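Local coordinates for protein endo-1,4-beta-xylanase C (Paenibacillus barcinonensis, PDB 4XUR) that binds xylan through a family 22 carbohydrate-binding module, here holding xylotetraose, as one domain of an endoxylanase that hydrolyses beta-1,4-xylosidic linkages, at residues W81-E86 with G121-I126; T90-G95 with E147-Q152; M112-T117 with I126-I131. All coordinates share one frame; numbering follows the deposited sequence.

Contact 1 (W81-E86 with G121-I126); sequences WAMYDE and GQWKKI
W81 and K125 face each other as a non-hydrogen-bonded antiparallel pair, the lysine stem forming the bump and the indole the flat floor beneath it. K125 CB sits over the six-membered ring of W81, 3.7 Å from its centroid and 8° off the normal, a close CH-pi contact. With CG anti to the backbone N (chi1 -167°), the aliphatic chain of K125 continues obliquely over the indole past CE2 and NE1, while the ammonium group points off the ring. In a second such contact the roles are exchanged: M83 CB rests 3.5 Å from the centroid of the W123 six-membered ring, 13° off the normal. The methionine chain then bends twice, so that CE curls back to 3.9 Å from W123 NE1 and SD stands farther off above the five-membered ring in a Met-aromatic contact. M83 CG meanwhile fits against the backbone at G121 and Q122, and W123 CE3 reaches the CB of W81. H44 continues this aromatic patch, stacking on W81 and also meeting W123. On the other face of the sheet, A82 CB presses against I126 CD1 at 3.8 Å. Two backbone bonds fix the register, A82 N to K124 O at 2.9 Å and K124 N to A82 O at 3.1 Å. Past the regular ladder, G121 N donates to Y84 O at 2.7 Å, closing the strand end where G121 adopts positive phi. Q122 O is buried here without a polar partner. Y84 OH turns to P88 O. The contact is the antiparallel pairing of edge strand 124-131 with 75-83 in one sheet of the beta-sandwich, ending in an aromatic cluster on the side of the fold that holds the calcium ion.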
loop_
_atom_site.group_PDB
_atom_site.type_symbol
_atom_site.label_atom_id
_atom_site.label_comp_id
_atom_site.label_asym_id
_atom_site.label_seq_id
_atom_site.Cartn_x
_atom_site.Cartn_y
_atom_site.Cartn_z
ATOM N N TRP A 81 -8.232 3.491 -1.094
ATOM C CA TRP A 81 -8.844 3.373 -2.437
ATOM C C TRP A 81 -7.795 3.252 -3.449
ATOM O O TRP A 81 -6.747 3.912 -3.356
ATOM C CB TRP A 81 -9.704 4.584 -2.714
ATOM C CG TRP A 81 -10.921 4.664 -1.798
ATOM C CD1 TRP A 81 -10.944 5.117 -0.526
ATOM C CD2 TRP A 81 -12.272 4.334 -2.131
ATOM N NE1 TRP A 81 -12.193 5.016 0.003
ATOM C CE2 TRP A 81 -13.035 4.519 -0.953
ATOM C CE3 TRP A 81 -12.879 3.792 -3.248
ATOM C CZ2 TRP A 81 -14.413 4.295 -0.924
ATOM C CZ3 TRP A 81 -14.251 3.564 -3.205
ATOM C CH2 TRP A 81 -14.983 3.776 -2.049
ATOM N N ALA A 82 -8.033 2.408 -4.446
ATOM C CA ALA A 82 -7.040 2.156 -5.496
ATOM C C ALA A 82 -7.718 2.168 -6.837
ATOM O O ALA A 82 -8.939 1.867 -6.920
ATOM C CB ALA A 82 -6.326 0.836 -5.267
ATOM N N MET A 83 -6.944 2.524 -7.868
ATOM C CA MET A 83 -7.418 2.580 -9.284
ATOM C C MET A 83 -6.253 2.335 -10.231
ATOM O O MET A 83 -5.129 2.721 -9.957
ATOM C CB MET A 83 -8.128 3.909 -9.545
ATOM C CG MET A 83 -8.828 4.020 -10.923
ATOM S SD MET A 83 -7.723 4.605 -12.225
ATOM C CE MET A 83 -7.733 6.348 -11.851
ATOM N N TYR A 84 -6.573 1.711 -11.407
ATOM C CA TYR A 84 -5.628 1.605 -12.517
ATOM C C TYR A 84 -6.397 1.963 -13.824
ATOM O O TYR A 84 -7.539 1.724 -13.916
ATOM C CB TYR A 84 -5.002 0.203 -12.562
ATOM C CG TYR A 84 -5.842 -0.916 -13.176
ATOM C CD1 TYR A 84 -6.873 -1.535 -12.446
ATOM C CD2 TYR A 84 -5.642 -1.303 -14.491
ATOM C CE1 TYR A 84 -7.610 -2.576 -12.975
ATOM C CE2 TYR A 84 -6.402 -2.346 -15.043
ATOM C CZ TYR A 84 -7.408 -2.917 -14.345
ATOM O OH TYR A 84 -8.156 -3.932 -14.907
ATOM N N ASP A 85 -5.684 2.565 -14.769
ATOM C CA ASP A 85 -6.327 2.951 -16.052
ATOM C C ASP A 85 -5.489 2.605 -17.328
ATOM O O ASP A 85 -5.580 3.318 -18.313
ATOM C CB ASP A 85 -6.752 4.440 -16.009
ATOM C CG ASP A 85 -5.602 5.419 -15.856
ATOM O OD1 ASP A 85 -4.429 5.086 -16.214
ATOM O OD2 ASP A 85 -5.855 6.566 -15.388
ATOM N N GLU A 86 -4.765 1.490 -17.291
ATOM C CA GLU A 86 -4.197 0.875 -18.496
ATOM C C GLU A 86 -4.001 -0.626 -18.361
ATOM O O GLU A 86 -3.815 -1.150 -17.278
ATOM C CB GLU A 86 -2.919 1.611 -18.927
ATOM C CG GLU A 86 -1.717 1.410 -18.059
ATOM C CD GLU A 86 -0.489 2.124 -18.576
ATOM O OE1 GLU A 86 -0.524 3.372 -18.724
ATOM O OE2 GLU A 86 0.519 1.432 -18.808
ATOM N N GLY A 121 -10.137 1.511 -14.681
ATOM C CA GLY A 121 -10.705 2.858 -14.535
ATOM C C GLY A 121 -11.613 3.209 -13.355
ATOM O O GLY A 121 -11.955 4.370 -13.186
ATOM N N GLN A 122 -12.056 2.230 -12.570
ATOM C CA GLN A 122 -12.893 2.498 -11.441
ATOM C C GLN A 122 -12.168 2.383 -10.068
ATOM O O GLN A 122 -11.403 1.457 -9.839
ATOM C CB GLN A 122 -14.152 1.635 -11.413
ATOM C CG GLN A 122 -13.970 0.215 -11.025
ATOM C CD GLN A 122 -15.272 -0.428 -10.505
ATOM O OE1 GLN A 122 -16.378 0.194 -10.551
ATOM N NE2 GLN A 122 -15.182 -1.639 -10.043
ATOM N N TRP A 123 -12.400 3.382 -9.232
ATOM C CA TRP A 123 -11.934 3.424 -7.826
ATOM C C TRP A 123 -12.661 2.451 -6.939
ATOM O O TRP A 123 -13.930 2.336 -6.970
ATOM C CB TRP A 123 -12.091 4.808 -7.251
ATOM C CG TRP A 123 -11.159 5.823 -7.858
ATOM C CD1 TRP A 123 -11.420 6.666 -8.832
ATOM C CD2 TRP A 123 -9.814 6.091 -7.432
ATOM N NE1 TRP A 123 -10.336 7.450 -9.123
ATOM C CE2 TRP A 123 -9.314 7.121 -8.264
ATOM C CE3 TRP A 123 -8.970 5.538 -6.473
ATOM C CZ2 TRP A 123 -8.038 7.618 -8.154
ATOM C CZ3 TRP A 123 -7.670 6.003 -6.384
ATOM C CH2 TRP A 123 -7.207 7.034 -7.167
ATOM N N LYS A 124 -11.885 1.691 -6.122
ATOM C CA LYS A 124 -12.505 0.778 -5.187
ATOM C C LYS A 124 -11.706 0.719 -3.881
ATOM O O LYS A 124 -10.489 0.894 -3.899
ATOM C CB LYS A 124 -12.575 -0.568 -5.839
ATOM C CG LYS A 124 -13.570 -1.522 -5.217
ATOM C CD LYS A 124 -13.893 -2.596 -6.245
ATOM C CE LYS A 124 -14.361 -3.888 -5.573
ATOM N NZ LYS A 124 -14.426 -4.972 -6.599
ATOM N N LYS A 125 -12.404 0.441 -2.822
ATOM C CA LYS A 125 -11.829 0.408 -1.458
ATOM C C LYS A 125 -11.232 -0.979 -1.135
ATOM O O LYS A 125 -11.788 -2.021 -1.507
ATOM C CB LYS A 125 -12.897 0.757 -0.458
ATOM C CG LYS A 125 -12.339 1.058 0.931
ATOM C CD LYS A 125 -13.489 1.412 1.894
ATOM C CE LYS A 125 -13.148 2.403 2.960
ATOM N NZ LYS A 125 -14.319 2.578 3.884
ATOM N N ILE A 126 -10.051 -0.974 -0.520
ATOM C CA ILE A 126 -9.449 -2.172 0.077
ATOM C C ILE A 126 -9.409 -1.935 1.600
ATOM O O ILE A 126 -8.917 -0.909 2.014
ATOM C CB ILE A 126 -8.026 -2.389 -0.470
ATOM C CG1 ILE A 126 -8.045 -2.699 -1.976
ATOM C CG2 ILE A 126 -7.304 -3.469 0.324
ATOM C CD1 ILE A 126 -8.157 -1.500 -2.837
#

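Contact 2 (T90-G95 with E147-Q152); sequences TQVING and ETPWKQ. With XYP (beta-D-xylopyranose), chain D; XYP (beta-D-xylopyranose), chain B.
N94 and E147 are joined by a pair of backbone hydrogen bonds, the mark of an antiparallel hydrogen-bonded pair. N94 N reaches E147 O at 2.8 Å in an almost straight bond (176°), and E147 N returns to N94 O at 3.1 Å. Among the polar side chains, OD1 of N94 is held by S115 OG, and T148 OG1 by D160 O and R55 NH2. Apolar contacts continue where the chain leaves the strand: V92 CG1 meets P149 CG at 3.6 Å, and I93 CD1 meets T148 CG2 at 3.6 Å. The N94 amide lies across P149 in van der Waals contact, its ND2 3.6 Å from P149 CA. Sugar contacts form the third group. E147 CG lies between the backbone N and the carbonyl carbon (chi1 64°), and the extended chain beyond it carries the carboxylate to one xylose, whose O2 donates to OE1 at 2.5 Å and whose O3 donates to OE2 at 2.8 Å. S96 OG also bonds OE2, which should help to fix the carboxylate. W150 turns one ring face to this xylose, CE3 lying 3.8 Å from its C2, while K151 CB backs the other face; the ring also touches the next xylose. Strand 90-101 runs between strands 139-147 and 109-119, and the loop that follows 139-147 bears W150 to the xylan-binding site.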
loop_
_atom_site.group_PDB
_atom_site.type_symbol
_atom_site.label_atom_id
_atom_site.label_comp_id
_atom_site.label_asym_id
_atom_site.label_seq_id
_atom_site.Cartn_x
_atom_site.Cartn_y
_atom_site.Cartn_z
ATOM N N THR A 90 -9.607 -6.392 -15.924
ATOM C CA THR A 90 -9.631 -6.460 -14.460
ATOM C C THR A 90 -8.236 -6.796 -13.913
ATOM O O THR A 90 -7.409 -7.436 -14.595
ATOM C CB THR A 90 -10.619 -7.530 -13.933
ATOM O OG1 THR A 90 -10.103 -8.854 -14.160
ATOM C CG2 THR A 90 -11.953 -7.348 -14.569
ATOM N N GLN A 91 -7.981 -6.414 -12.631
ATOM C CA GLN A 91 -6.740 -6.813 -12.000
ATOM C C GLN A 91 -6.946 -6.777 -10.433
ATOM O O GLN A 91 -7.587 -5.886 -9.943
ATOM C CB GLN A 91 -5.619 -5.862 -12.437
ATOM C CG GLN A 91 -4.261 -6.030 -11.736
ATOM C CD GLN A 91 -3.627 -7.376 -11.995
ATOM O OE1 GLN A 91 -3.400 -7.728 -13.156
ATOM N NE2 GLN A 91 -3.314 -8.130 -10.930
ATOM N N VAL A 92 -6.339 -7.740 -9.762
ATOM C CA VAL A 92 -6.351 -7.802 -8.292
ATOM C C VAL A 92 -5.312 -6.819 -7.767
ATOM O O VAL A 92 -4.184 -6.768 -8.277
ATOM C CB VAL A 92 -5.965 -9.230 -7.803
ATOM C CG1 VAL A 92 -5.794 -9.235 -6.314
ATOM C CG2 VAL A 92 -7.035 -10.222 -8.326
ATOM N N ILE A 93 -5.659 -6.089 -6.721
ATOM C CA ILE A 93 -4.629 -5.312 -5.971
ATOM C C ILE A 93 -4.710 -5.765 -4.511
ATOM O O ILE A 93 -5.776 -5.973 -4.000
ATOM C CB ILE A 93 -4.865 -3.797 -6.086
ATOM C CG1 ILE A 93 -4.501 -3.308 -7.482
ATOM C CG2 ILE A 93 -3.979 -3.028 -5.121
ATOM C CD1 ILE A 93 -3.008 -3.236 -7.780
ATOM N N ASN A 94 -3.560 -5.886 -3.877
ATOM C CA ASN A 94 -3.503 -6.402 -2.514
ATOM C C ASN A 94 -3.086 -5.268 -1.607
ATOM O O ASN A 94 -2.266 -4.406 -1.980
ATOM C CB ASN A 94 -2.429 -7.527 -2.434
ATOM C CG ASN A 94 -2.868 -8.820 -3.127
ATOM O OD1 ASN A 94 -4.011 -8.941 -3.591
ATOM N ND2 ASN A 94 -1.958 -9.780 -3.223
ATOM N N GLY A 95 -3.649 -5.231 -0.410
ATOM C CA GLY A 95 -3.025 -4.427 0.680
ATOM C C GLY A 95 -2.185 -5.366 1.539
ATOM O O GLY A 95 -2.647 -6.444 1.922
ATOM N N GLU A 147 0.218 -3.622 -3.631
ATOM C CA GLU A 147 0.952 -4.390 -4.637
ATOM C C GLU A 147 -0.026 -5.241 -5.441
ATOM O O GLU A 147 -1.197 -5.269 -5.182
ATOM C CB GLU A 147 1.962 -5.293 -3.981
ATOM C CG GLU A 147 1.355 -6.377 -3.081
ATOM C CD GLU A 147 2.398 -7.241 -2.441
ATOM O OE1 GLU A 147 3.559 -7.357 -2.961
ATOM O OE2 GLU A 147 2.064 -7.841 -1.397
ATOM N N THR A 148 0.498 -5.931 -6.454
ATOM C CA THR A 148 -0.278 -6.990 -7.156
ATOM C C THR A 148 0.134 -8.387 -6.625
ATOM O O THR A 148 1.132 -8.564 -5.931
ATOM C CB THR A 148 -0.106 -6.890 -8.686
ATOM O OG1 THR A 148 1.266 -6.715 -9.038
ATOM C CG2 THR A 148 -0.836 -5.723 -9.162
ATOM N N PRO A 149 -0.691 -9.379 -6.941
ATOM C CA PRO A 149 -0.375 -10.716 -6.322
ATOM C C PRO A 149 1.007 -11.251 -6.649
ATOM O O PRO A 149 1.484 -11.154 -7.741
ATOM C CB PRO A 149 -1.479 -11.602 -6.923
ATOM C CG PRO A 149 -2.632 -10.694 -7.130
ATOM C CD PRO A 149 -1.990 -9.387 -7.590
ATOM N N TRP A 150 1.651 -11.835 -5.634
ATOM C CA TRP A 150 3.016 -12.278 -5.659
ATOM C C TRP A 150 3.347 -13.508 -6.538
ATOM O O TRP A 150 2.503 -14.360 -6.649
ATOM C CB TRP A 150 3.241 -12.694 -4.190
ATOM C CG TRP A 150 4.310 -13.556 -3.995
ATOM C CD1 TRP A 150 4.269 -14.918 -3.655
ATOM C CD2 TRP A 150 5.653 -13.193 -4.113
ATOM N NE1 TRP A 150 5.564 -15.395 -3.572
ATOM C CE2 TRP A 150 6.431 -14.351 -3.851
ATOM C CE3 TRP A 150 6.292 -12.014 -4.464
ATOM C CZ2 TRP A 150 7.810 -14.326 -3.889
ATOM C CZ3 TRP A 150 7.613 -11.994 -4.507
ATOM C CH2 TRP A 150 8.392 -13.133 -4.212
ATOM N N LYS A 151 4.506 -13.642 -7.196
ATOM C CA LYS A 151 5.119 -12.695 -8.164
ATOM C C LYS A 151 5.322 -13.376 -9.585
ATOM O O LYS A 151 4.496 -13.156 -10.471
ATOM C CB LYS A 151 6.412 -12.078 -7.674
ATOM C CG LYS A 151 7.063 -11.199 -8.742
ATOM C CD LYS A 151 8.460 -10.730 -8.410
ATOM C CE LYS A 151 9.176 -11.653 -7.411
ATOM N NZ LYS A 151 10.671 -11.699 -7.560
ATOM N N GLN A 152 6.353 -14.170 -9.918
ATOM C CA GLN A 152 7.633 -14.458 -9.324
ATOM C C GLN A 152 8.559 -13.943 -10.438
ATOM O O GLN A 152 8.232 -14.181 -11.606
ATOM C CB GLN A 152 7.783 -15.987 -9.213
ATOM C CG GLN A 152 6.686 -16.759 -8.446
ATOM C CD GLN A 152 6.191 -17.994 -9.236
ATOM O OE1 GLN A 152 5.750 -17.871 -10.394
ATOM N NE2 GLN A 152 6.245 -19.169 -8.614
HETATM C C1 XYP D . 7.125 -9.933 -0.932
HETATM C C2 XYP D . 5.703 -9.715 -1.449
HETATM C C3 XYP D . 4.654 -10.263 -0.488
HETATM C C4 XYP D . 5.016 -11.716 -0.099
HETATM C C5 XYP D . 6.477 -11.827 0.346
HETATM O O2 XYP D . 5.462 -8.321 -1.584
HETATM O O3 XYP D . 3.376 -10.250 -1.075
HETATM O O4 XYP D . 4.141 -12.086 0.992
HETATM O O5 XYP D . 7.333 -11.365 -0.678
HETATM C C1 XYP B . 11.591 -7.446 -1.586
HETATM C C2 XYP B . 11.716 -8.917 -1.836
HETATM C C3 XYP B . 10.428 -9.529 -2.299
HETATM C C4 XYP B . 9.296 -9.128 -1.332
HETATM C C5 XYP B . 9.280 -7.624 -1.107
HETATM O O2 XYP B . 12.762 -9.140 -2.848
HETATM O O3 XYP B . 10.511 -10.949 -2.323
HETATM O O4 XYP B . 8.076 -9.518 -1.886
HETATM O O5 XYP B . 10.535 -7.192 -0.610
#

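Contact 3 (M112-T117 with I126-I131); sequences MFASTT and IEADII
The two sheets of the beta-sandwich meet here through edge strands, F113, A114 and T116 of one packing on I126, A128 and I130 of the other. No hydrogen bond passes between the segments, whose axes come within 6.1 Å at 156°; the join rests on side chains, some of them meeting backbone oxygens. I126 packs between A114 and T116 at one end of the contact. Its CG2, anti to the backbone N, touches A114 CB at 3.6 Å, while CG1, anti to the carbonyl carbon (chi1 -65°), turns along the strand to T116 OG1, also 3.6 Å away. That hydroxyl is buried with no polar partner, pressed against the CG1 methylene and CD1 methyl of I126. Replacing I126 by an alanine would probably open a gap between the sheets, with A114 CB and the T116 side chain both losing the branches they pack on. The small residues A114 and A128 then allow a close approach, their CB atoms 4.1 Å apart. F113 and A114 lie together opposite G95 of strand 90-101 as a classic beta bulge, each making a backbone hydrogen bond to that glycine. Through the bulge both residues point their side chains toward segment 126-131. F113 CG lies between its backbone N and carbonyl carbon (chi1 69°), a placement that brings the rim of the ring to A128: CD1 is 3.8 Å from A128 CB, which sits at the ring edge, near the ring plane. The same methyl is packed tightly on F113 O, at 3.2 Å. Farther along, I130 CG2 meets F113 CB at 3.6 Å and approaches the ring obliquely. On the outward side of the second strand, E127 and D129 both bond H77.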
loop_
_atom_site.group_PDB
_atom_site.type_symbol
_atom_site.label_atom_id
_atom_site.label_comp_id
_atom_site.label_asym_id
_atom_site.label_seq_id
_atom_site.Cartn_x
_atom_site.Cartn_y
_atom_site.Cartn_z
ATOM N N MET A 112 -0.344 -10.252 3.483
ATOM C CA MET A 112 -1.516 -9.616 2.896
ATOM C C MET A 112 -2.648 -9.552 3.909
ATOM O O MET A 112 -3.058 -10.586 4.432
ATOM C CB MET A 112 -1.997 -10.418 1.674
ATOM C CG MET A 112 -2.950 -9.678 0.759
ATOM S SD MET A 112 -3.933 -10.837 -0.221
ATOM C CE MET A 112 -2.647 -11.830 -0.920
ATOM N N PHE A 113 -3.185 -8.370 4.118
ATOM C CA PHE A 113 -4.327 -8.163 4.927
ATOM C C PHE A 113 -5.637 -7.992 4.146
ATOM O O PHE A 113 -6.759 -8.178 4.744
ATOM C CB PHE A 113 -4.102 -6.973 5.909
ATOM C CG PHE A 113 -4.027 -5.616 5.244
ATOM C CD1 PHE A 113 -5.181 -4.919 4.883
ATOM C CD2 PHE A 113 -2.799 -5.036 5.006
ATOM C CE1 PHE A 113 -5.082 -3.655 4.294
ATOM C CE2 PHE A 113 -2.700 -3.769 4.434
ATOM C CZ PHE A 113 -3.836 -3.074 4.107
ATOM N N ALA A 114 -5.576 -7.691 2.868
ATOM C CA ALA A 114 -6.765 -7.584 2.072
ATOM C C ALA A 114 -6.444 -7.550 0.569
ATOM O O ALA A 114 -5.327 -7.230 0.178
ATOM C CB ALA A 114 -7.553 -6.333 2.448
ATOM N N SER A 115 -7.473 -7.866 -0.226
ATOM C CA SER A 115 -7.391 -8.019 -1.675
ATOM C C SER A 115 -8.740 -7.755 -2.278
ATOM O O SER A 115 -9.730 -8.228 -1.723
ATOM C CB SER A 115 -7.008 -9.442 -2.005
ATOM O OG SER A 115 -7.025 -9.687 -3.421
ATOM N N THR A 116 -8.804 -7.002 -3.401
ATOM C CA THR A 116 -10.027 -6.819 -4.163
ATOM C C THR A 116 -9.688 -6.843 -5.661
ATOM O O THR A 116 -8.547 -6.562 -6.045
ATOM C CB THR A 116 -10.789 -5.524 -3.831
ATOM O OG1 THR A 116 -10.117 -4.389 -4.394
ATOM C CG2 THR A 116 -10.917 -5.283 -2.365
ATOM N N THR A 117 -10.693 -7.212 -6.486
ATOM C CA THR A 117 -10.559 -7.162 -7.940
ATOM C C THR A 117 -11.089 -5.799 -8.458
ATOM O O THR A 117 -12.223 -5.461 -8.253
ATOM C CB THR A 117 -11.349 -8.353 -8.623
ATOM O OG1 THR A 117 -10.777 -9.610 -8.214
ATOM C CG2 THR A 117 -11.217 -8.265 -10.165
ATOM N N ILE A 126 -10.051 -0.974 -0.520
ATOM C CA ILE A 126 -9.449 -2.172 0.077
ATOM C C ILE A 126 -9.409 -1.935 1.600
ATOM O O ILE A 126 -8.917 -0.909 2.014
ATOM C CB ILE A 126 -8.026 -2.389 -0.470
ATOM C CG1 ILE A 126 -8.045 -2.699 -1.976
ATOM C CG2 ILE A 126 -7.304 -3.469 0.324
ATOM C CD1 ILE A 126 -8.157 -1.500 -2.837
ATOM N N GLU A 127 -9.943 -2.858 2.392
ATOM C CA GLU A 127 -9.966 -2.650 3.830
ATOM C C GLU A 127 -9.910 -3.950 4.628
ATOM O O GLU A 127 -10.368 -5.001 4.204
ATOM C CB GLU A 127 -11.184 -1.820 4.202
ATOM C CG GLU A 127 -12.510 -2.600 4.149
ATOM C CD GLU A 127 -13.686 -1.736 4.587
ATOM O OE1 GLU A 127 -13.506 -0.848 5.472
ATOM O OE2 GLU A 127 -14.797 -1.932 4.068
ATOM N N ALA A 128 -9.322 -3.864 5.836
ATOM C CA ALA A 128 -9.386 -4.949 6.818
ATOM C C ALA A 128 -9.012 -4.447 8.203
ATOM O O ALA A 128 -8.363 -3.402 8.354
ATOM C CB ALA A 128 -8.462 -6.090 6.436
ATOM N N ASP A 129 -9.409 -5.197 9.214
ATOM C CA ASP A 129 -8.737 -5.071 10.571
ATOM C C ASP A 129 -7.354 -5.708 10.466
ATOM O O ASP A 129 -7.163 -6.796 9.897
ATOM C CB ASP A 129 -9.525 -5.779 11.662
ATOM C CG ASP A 129 -10.729 -5.014 12.176
ATOM O OD1 ASP A 129 -11.077 -3.925 11.710
ATOM O OD2 ASP A 129 -11.326 -5.554 13.130
ATOM N N ILE A 130 -6.386 -5.076 11.119
ATOM C CA ILE A 130 -5.084 -5.765 11.341
ATOM C C ILE A 130 -4.691 -5.698 12.822
ATOM O O ILE A 130 -5.122 -4.808 13.573
ATOM C CB ILE A 130 -3.975 -5.144 10.500
ATOM C CG1 ILE A 130 -3.701 -3.694 10.882
ATOM C CG2 ILE A 130 -4.299 -5.282 9.047
ATOM C CD1 ILE A 130 -2.232 -3.335 10.961
ATOM N N ILE A 131 -3.828 -6.642 13.207
ATOM C CA ILE A 131 -3.286 -6.716 14.553
ATOM C C ILE A 131 -1.883 -6.070 14.477
ATOM O O ILE A 131 -1.062 -6.374 13.590
ATOM C CB ILE A 131 -3.220 -8.238 14.970
ATOM C CG1 ILE A 131 -4.607 -8.702 15.305
ATOM C CG2 ILE A 131 -2.242 -8.479 16.137
ATOM C CD1 ILE A 131 -4.808 -10.172 15.129
#

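In the fold
From the N terminus, strand 75-83 supplies the first half of contact 1, strand 90-101 that of contact 2, and strand 109-119 that of contact 3. Contact 1 then closes its loop at 121-126, contact 3 closes the shortest at 126-131, sharing I126, and contact 2 closes the longest at 147-152. Contact 1 therefore crosses both others, while contact 3 is nested inside contact 2. Contact 1 pairs two strands within one sheet, contact 2 pairs strand 90-101 of the other with the end of 139-147 and the loop after it, which carries the sugar-binding W150, and contact 3 bridges the sheets. K124 NZ probably bonds T117 O, linking contacts 1 and 3 directly.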